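Local coordinates for probable protein phosphatase 2C 50 (Oryza sativa subsp. japonica, PDB 5ZCG) that probably acts as a magnesium-dependent serine/threonine protein phosphatase of the PP2C family, hydrolysing phosphate esters on phosphorylated proteins, at residues 253-258 / 305-310; 261-266 / 297-302. The protein carries 5 engineered substitutions. All coordinates share one frame; numbering follows the deposited sequence.

Interaction 1 of 2, residues 253-258 / 305-310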
loop_
_atom_site.group_PDB
_atom_site.type_symbol
_atom_site.label_atom_id
_atom_site.label_comp_id
_atom_site.label_asym_id
_atom_site.label_seq_id
_atom_site.Cartn_x
_atom_site.Cartn_y
_atom_site.Cartn_z
ATOM N N ASP A 253 14.959 0.388 4.201
ATOM C CA ASP A 253 15.403 -0.966 3.878
ATOM C C ASP A 253 16.923 -1.087 3.945
ATOM O O ASP A 253 17.439 -2.155 4.294
ATOM C CB ASP A 253 14.887 -1.381 2.500
ATOM C CG ASP A 253 13.428 -1.829 2.533
ATOM O OD1 ASP A 253 12.935 -2.195 3.623
ATOM O OD2 ASP A 253 12.771 -1.811 1.470
ATOM N N VAL A 254 17.653 -0.014 3.644
ATOM C CA VAL A 254 19.110 -0.062 3.582
ATOM C C VAL A 254 19.791 0.882 4.564
ATOM O O VAL A 254 21.020 0.810 4.706
ATOM C CB VAL A 254 19.621 0.225 2.154
ATOM C CG1 VAL A 254 19.092 -0.827 1.177
ATOM C CG2 VAL A 254 19.225 1.640 1.724
ATOM N N VAL A 255 19.063 1.769 5.238
ATOM C CA VAL A 255 19.661 2.709 6.180
ATOM C C VAL A 255 18.949 2.573 7.517
ATOM O O VAL A 255 17.713 2.539 7.568
ATOM C CB VAL A 255 19.596 4.161 5.666
ATOM C CG1 VAL A 255 20.248 5.108 6.660
ATOM C CG2 VAL A 255 20.278 4.275 4.305
ATOM N N SER A 256 19.722 2.488 8.596
ATOM C CA SER A 256 19.135 2.374 9.922
ATOM C C SER A 256 18.640 3.736 10.421
ATOM O O SER A 256 18.976 4.793 9.877
ATOM C CB SER A 256 20.153 1.793 10.901
ATOM O OG SER A 256 21.235 2.689 11.081
ATOM N N ASN A 257 17.824 3.695 11.479
ATOM C CA ASN A 257 17.368 4.926 12.125
ATOM C C ASN A 257 18.548 5.770 12.600
ATOM O O ASN A 257 18.556 6.998 12.439
ATOM C CB ASN A 257 16.454 4.587 13.304
ATOM C CG ASN A 257 15.173 3.897 12.879
ATOM O OD1 ASN A 257 14.837 3.856 11.694
ATOM N ND2 ASN A 257 14.447 3.351 13.848
ATOM N N GLU A 258 19.563 5.115 13.169
ATOM C CA GLU A 258 20.718 5.809 13.728
ATOM C C GLU A 258 21.508 6.533 12.641
ATOM O O GLU A 258 21.854 7.714 12.787
ATOM C CB GLU A 258 21.613 4.803 14.459
ATOM C CG GLU A 258 20.957 4.055 15.633
ATOM C CD GLU A 258 19.825 3.102 15.231
ATOM O OE1 GLU A 258 19.643 2.831 14.023
ATOM O OE2 GLU A 258 19.099 2.635 16.135
ATOM N N LEU A 305 20.494 5.249 -2.446
ATOM C CA LEU A 305 20.858 4.762 -3.773
ATOM C C LEU A 305 22.218 4.073 -3.751
ATOM O O LEU A 305 22.382 2.977 -4.301
ATOM C CB LEU A 305 20.859 5.917 -4.772
ATOM C CG LEU A 305 19.519 6.221 -5.440
ATOM C CD1 LEU A 305 19.646 7.395 -6.400
ATOM C CD2 LEU A 305 19.000 4.990 -6.156
ATOM N N LYS A 306 23.203 4.694 -3.093
ATOM C CA LYS A 306 24.557 4.145 -3.062
ATOM C C LYS A 306 24.617 2.793 -2.358
ATOM O O LYS A 306 25.452 1.951 -2.709
ATOM C CB LYS A 306 25.503 5.140 -2.390
ATOM C CG LYS A 306 26.988 4.768 -2.444
ATOM C CD LYS A 306 27.509 4.651 -3.874
ATOM C CE LYS A 306 29.015 4.393 -3.882
ATOM N NZ LYS A 306 29.549 4.094 -5.244
ATOM N N LYS A 307 23.766 2.566 -1.361
ATOM C CA LYS A 307 23.797 1.321 -0.604
ATOM C C LYS A 307 22.932 0.230 -1.222
ATOM O O LYS A 307 22.694 -0.803 -0.583
ATOM C CB LYS A 307 23.389 1.561 0.849
ATOM C CG LYS A 307 24.115 2.735 1.495
ATOM C CD LYS A 307 24.044 2.710 3.020
ATOM C CE LYS A 307 24.037 1.295 3.588
ATOM N NZ LYS A 307 24.172 1.315 5.077
ATOM N N GLY A 308 22.485 0.423 -2.456
ATOM C CA GLY A 308 21.876 -0.643 -3.219
ATOM C C GLY A 308 20.369 -0.727 -3.162
ATOM O O GLY A 308 19.817 -1.756 -3.567
ATOM N N SER A 309 19.684 0.311 -2.677
ATOM C CA SER A 309 18.229 0.263 -2.599
ATOM C C SER A 309 17.629 0.101 -3.989
ATOM O O SER A 309 17.965 0.847 -4.913
ATOM C CB SER A 309 17.684 1.529 -1.938
ATOM O OG SER A 309 16.262 1.554 -1.982
ATOM N N GLU A 310 16.734 -0.882 -4.127
ATOM C CA GLU A 310 16.060 -1.163 -5.390
ATOM C C GLU A 310 14.857 -0.259 -5.642
ATOM O O GLU A 310 14.442 -0.104 -6.796
ATOM C CB GLU A 310 15.578 -2.620 -5.409
ATOM C CG GLU A 310 16.633 -3.682 -5.712
ATOM C CD GLU A 310 17.493 -3.366 -6.923
ATOM O OE1 GLU A 310 16.935 -3.015 -7.985
ATOM O OE2 GLU A 310 18.728 -3.498 -6.819
#
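Val254 holds CG1 anti to its own carbonyl carbon (chi1 -61°), which turns both methyls to the loop that follows helix 291-306, and Lys307 bends at chi3 (33°) to bring its amine back over the Val254 backbone. CG1 of Val254 reaches the CA of Ser309 at 4.0 Å, while CG2 lies 4.0 Å from Ser309 CB. The Lys307 chain runs alongside, its CD passing Val255 CG2 at 4.3 Å. Its NZ finishes with a weak hydrogen bond of 3.2 Å to Val254 O. A long, weak ion pair with Glu259 gives the same ammonium a second partner. Ser309 packs on Val254 through CB, while its OG hydrogen-bonds to Gly250 O. Two residues on from Val254, Ser256 is the N-cap of helix 257-274, and its OG accepts from the backbone N of Glu259. Gly308, at positive phi, closes helix 291-306 as the C-prime residue of a Schellman motif, with its N bonded to Leu305 O at 3.2 Å. The chain then leads directly to Asp311, a magnesium ligand, so this junction of two helix ends borders the metal centre of the PP2C fold.

Interaction 2 of 2, residues 261-266 / 297-302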
loop_
_atom_site.group_PDB
_atom_site.type_symbol
_atom_site.label_atom_id
_atom_site.label_comp_id
_atom_site.label_asym_id
_atom_site.label_seq_id
_atom_site.Cartn_x
_atom_site.Cartn_y
_atom_site.Cartn_z
ATOM N N CYS A 261 19.487 9.534 11.245
ATOM C CA CYS A 261 19.488 10.686 12.143
ATOM C C CYS A 261 20.830 11.405 12.122
ATOM O O CYS A 261 20.889 12.640 12.006
ATOM C CB CYS A 261 19.136 10.239 13.561
ATOM S SG CYS A 261 17.383 9.886 13.783
ATOM N N LYS A 262 21.925 10.648 12.240
ATOM C CA LYS A 262 23.250 11.266 12.227
ATOM C C LYS A 262 23.484 12.038 10.934
ATOM O O LYS A 262 23.866 13.216 10.957
ATOM C CB LYS A 262 24.321 10.195 12.433
ATOM C CG LYS A 262 24.330 9.628 13.846
ATOM C CD LYS A 262 25.442 8.611 14.067
ATOM C CE LYS A 262 25.264 7.909 15.405
ATOM N NZ LYS A 262 24.829 8.865 16.470
ATOM N N VAL A 263 23.223 11.395 9.792
ATOM C CA VAL A 263 23.459 12.031 8.500
ATOM C C VAL A 263 22.618 13.295 8.364
ATOM O O VAL A 263 23.121 14.348 7.964
ATOM C CB VAL A 263 23.182 11.035 7.357
ATOM C CG1 VAL A 263 23.014 11.773 6.042
ATOM C CG2 VAL A 263 24.318 10.018 7.249
ATOM N N ALA A 264 21.329 13.221 8.717
ATOM C CA ALA A 264 20.452 14.376 8.534
ATOM C C ALA A 264 20.900 15.552 9.389
ATOM O O ALA A 264 21.030 16.685 8.895
ATOM C CB ALA A 264 19.002 13.992 8.856
ATOM N N ARG A 265 21.141 15.305 10.681
ATOM C CA ARG A 265 21.521 16.401 11.568
ATOM C C ARG A 265 22.859 17.017 11.167
ATOM O O ARG A 265 22.994 18.254 11.109
ATOM C CB ARG A 265 21.558 15.891 13.010
ATOM C CG ARG A 265 22.438 16.702 13.942
ATOM C CD ARG A 265 22.572 16.033 15.302
ATOM N NE ARG A 265 23.248 16.906 16.259
ATOM C CZ ARG A 265 24.567 17.051 16.332
ATOM N NH1 ARG A 265 25.355 16.377 15.505
ATOM N NH2 ARG A 265 25.102 17.869 17.229
ATOM N N ARG A 266 23.836 16.179 10.814
ATOM C CA ARG A 266 25.144 16.719 10.484
ATOM C C ARG A 266 25.091 17.434 9.127
ATOM O O ARG A 266 25.770 18.441 8.918
ATOM C CB ARG A 266 26.198 15.621 10.493
ATOM C CG ARG A 266 27.323 15.835 9.489
ATOM C CD ARG A 266 28.434 14.831 9.652
ATOM N NE ARG A 266 27.955 13.462 9.493
ATOM C CZ ARG A 266 27.370 12.985 8.395
ATOM N NH1 ARG A 266 27.181 13.754 7.330
ATOM N NH2 ARG A 266 26.966 11.729 8.366
ATOM N N ALA A 297 17.999 15.963 2.949
ATOM C CA ALA A 297 17.134 14.986 2.294
ATOM C C ALA A 297 17.782 14.430 1.030
ATOM O O ALA A 297 17.692 13.227 0.756
ATOM C CB ALA A 297 15.776 15.618 1.980
ATOM N N ASP A 298 18.446 15.291 0.254
ATOM C CA ASP A 298 19.158 14.838 -0.938
ATOM C C ASP A 298 20.270 13.866 -0.574
ATOM O O ASP A 298 20.476 12.859 -1.262
ATOM C CB ASP A 298 19.728 16.037 -1.696
ATOM C CG ASP A 298 18.715 16.680 -2.623
ATOM O OD1 ASP A 298 17.960 15.941 -3.291
ATOM O OD2 ASP A 298 18.678 17.927 -2.686
ATOM N N TYR A 299 21.009 14.160 0.497
ATOM C CA TYR A 299 22.068 13.260 0.934
ATOM C C TYR A 299 21.508 11.908 1.361
ATOM O O TYR A 299 22.085 10.869 1.037
ATOM C CB TYR A 299 22.861 13.904 2.071
ATOM C CG TYR A 299 24.251 13.340 2.265
ATOM C CD1 TYR A 299 24.444 12.127 2.906
ATOM C CD2 TYR A 299 25.372 14.029 1.812
ATOM C CE1 TYR A 299 25.706 11.610 3.091
ATOM C CE2 TYR A 299 26.643 13.519 1.994
ATOM C CZ TYR A 299 26.802 12.306 2.633
ATOM O OH TYR A 299 28.058 11.780 2.821
ATOM N N LEU A 300 20.386 11.898 2.091
ATOM C CA LEU A 300 19.802 10.620 2.505
ATOM C C LEU A 300 19.324 9.821 1.294
ATOM O O LEU A 300 19.541 8.605 1.212
ATOM C CB LEU A 300 18.650 10.852 3.486
ATOM C CG LEU A 300 19.098 11.122 4.931
ATOM C CD1 LEU A 300 17.923 11.517 5.819
ATOM C CD2 LEU A 300 19.854 9.935 5.528
ATOM N N MET A 301 18.666 10.490 0.342
ATOM C CA MET A 301 18.269 9.845 -0.913
ATOM C C MET A 301 19.454 9.216 -1.630
ATOM O O MET A 301 19.442 8.015 -1.946
ATOM C CB MET A 301 17.577 10.872 -1.820
ATOM C CG MET A 301 17.240 10.382 -3.227
ATOM S SD MET A 301 16.008 11.409 -4.056
ATOM C CE MET A 301 16.994 12.141 -5.368
ATOM N N ARG A 302 20.486 10.015 -1.877
ATOM C CA ARG A 302 21.648 9.522 -2.599
ATOM C C ARG A 302 22.360 8.417 -1.828
ATOM O O ARG A 302 22.875 7.469 -2.437
ATOM C CB ARG A 302 22.606 10.677 -2.910
ATOM C CG ARG A 302 22.295 11.391 -4.218
ATOM C CD ARG A 302 22.415 12.901 -4.089
ATOM N NE ARG A 302 23.461 13.303 -3.151
ATOM C CZ ARG A 302 23.666 14.556 -2.753
ATOM N NH1 ARG A 302 22.900 15.535 -3.216
ATOM N NH2 ARG A 302 24.642 14.834 -1.898
#
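Val263, Leu300 and Tyr299 carry the contact between helices 257-274 and 291-306, a near-antiparallel pair lying against one sheet of the PP2C alpha-beta sandwich. The axes of the two short segments come within 9.3 Å, with 146° between their N-to-C directions. Val263 is the shared centre. Placing CG1 anti to the backbone N (chi1 163°) drives that methyl between the two side chains of the facing helix, where it meets both Leu300 and Tyr299, a purely apolar fit. The Leu300 and Val263 side chains lie alongside one another, pointing opposite ways, and CD2 of Leu300 settles 3.7 Å from Val263 CG1. Its other branch, CD1, reaches down to Ala264 CB at 4.1 Å. Below the pair, Leu300 rests on Val315 and Val317 of strand 313-319, and Ala264 on Cys243 and Ile245 of the adjoining strand 241-247, so the leucine plugs the angle between both helices and the sheet. With an alanine in place of Leu300 both delta methyls go, and a gap is likely to open there, leaving the Ala264 methyl without its partner on the facing helix. Tyr299 guards the outer flank, its side chain set roughly perpendicular to that of Val263. The ring meets the valine obliquely, with CD1 of Tyr299 3.5 Å from Val263 CG1 and CE1 of Tyr299 4.0 Å from the same methyl.

In the fold
Both interactions tie the same helix pair together, interaction 2 through the helices themselves, interaction 1 through the loop leading into 257-274 and the turn leaving 291-306; their centres are about 11 Å apart. Interaction 2 is the buried one, where apolar side chains pack against each other and against the sheet below. Interaction 1 is only partly buried; there apolar contact is joined by one weak lysine-to-carbonyl hydrogen bond, while each helix end is capped on its own side. The two differ in their surroundings as well: 261-266 / 297-302 lies over the sheet, whereas 253-258 / 305-310 lies near the bound magnesium, with the Ser309 side chain about 8 Å from an ion.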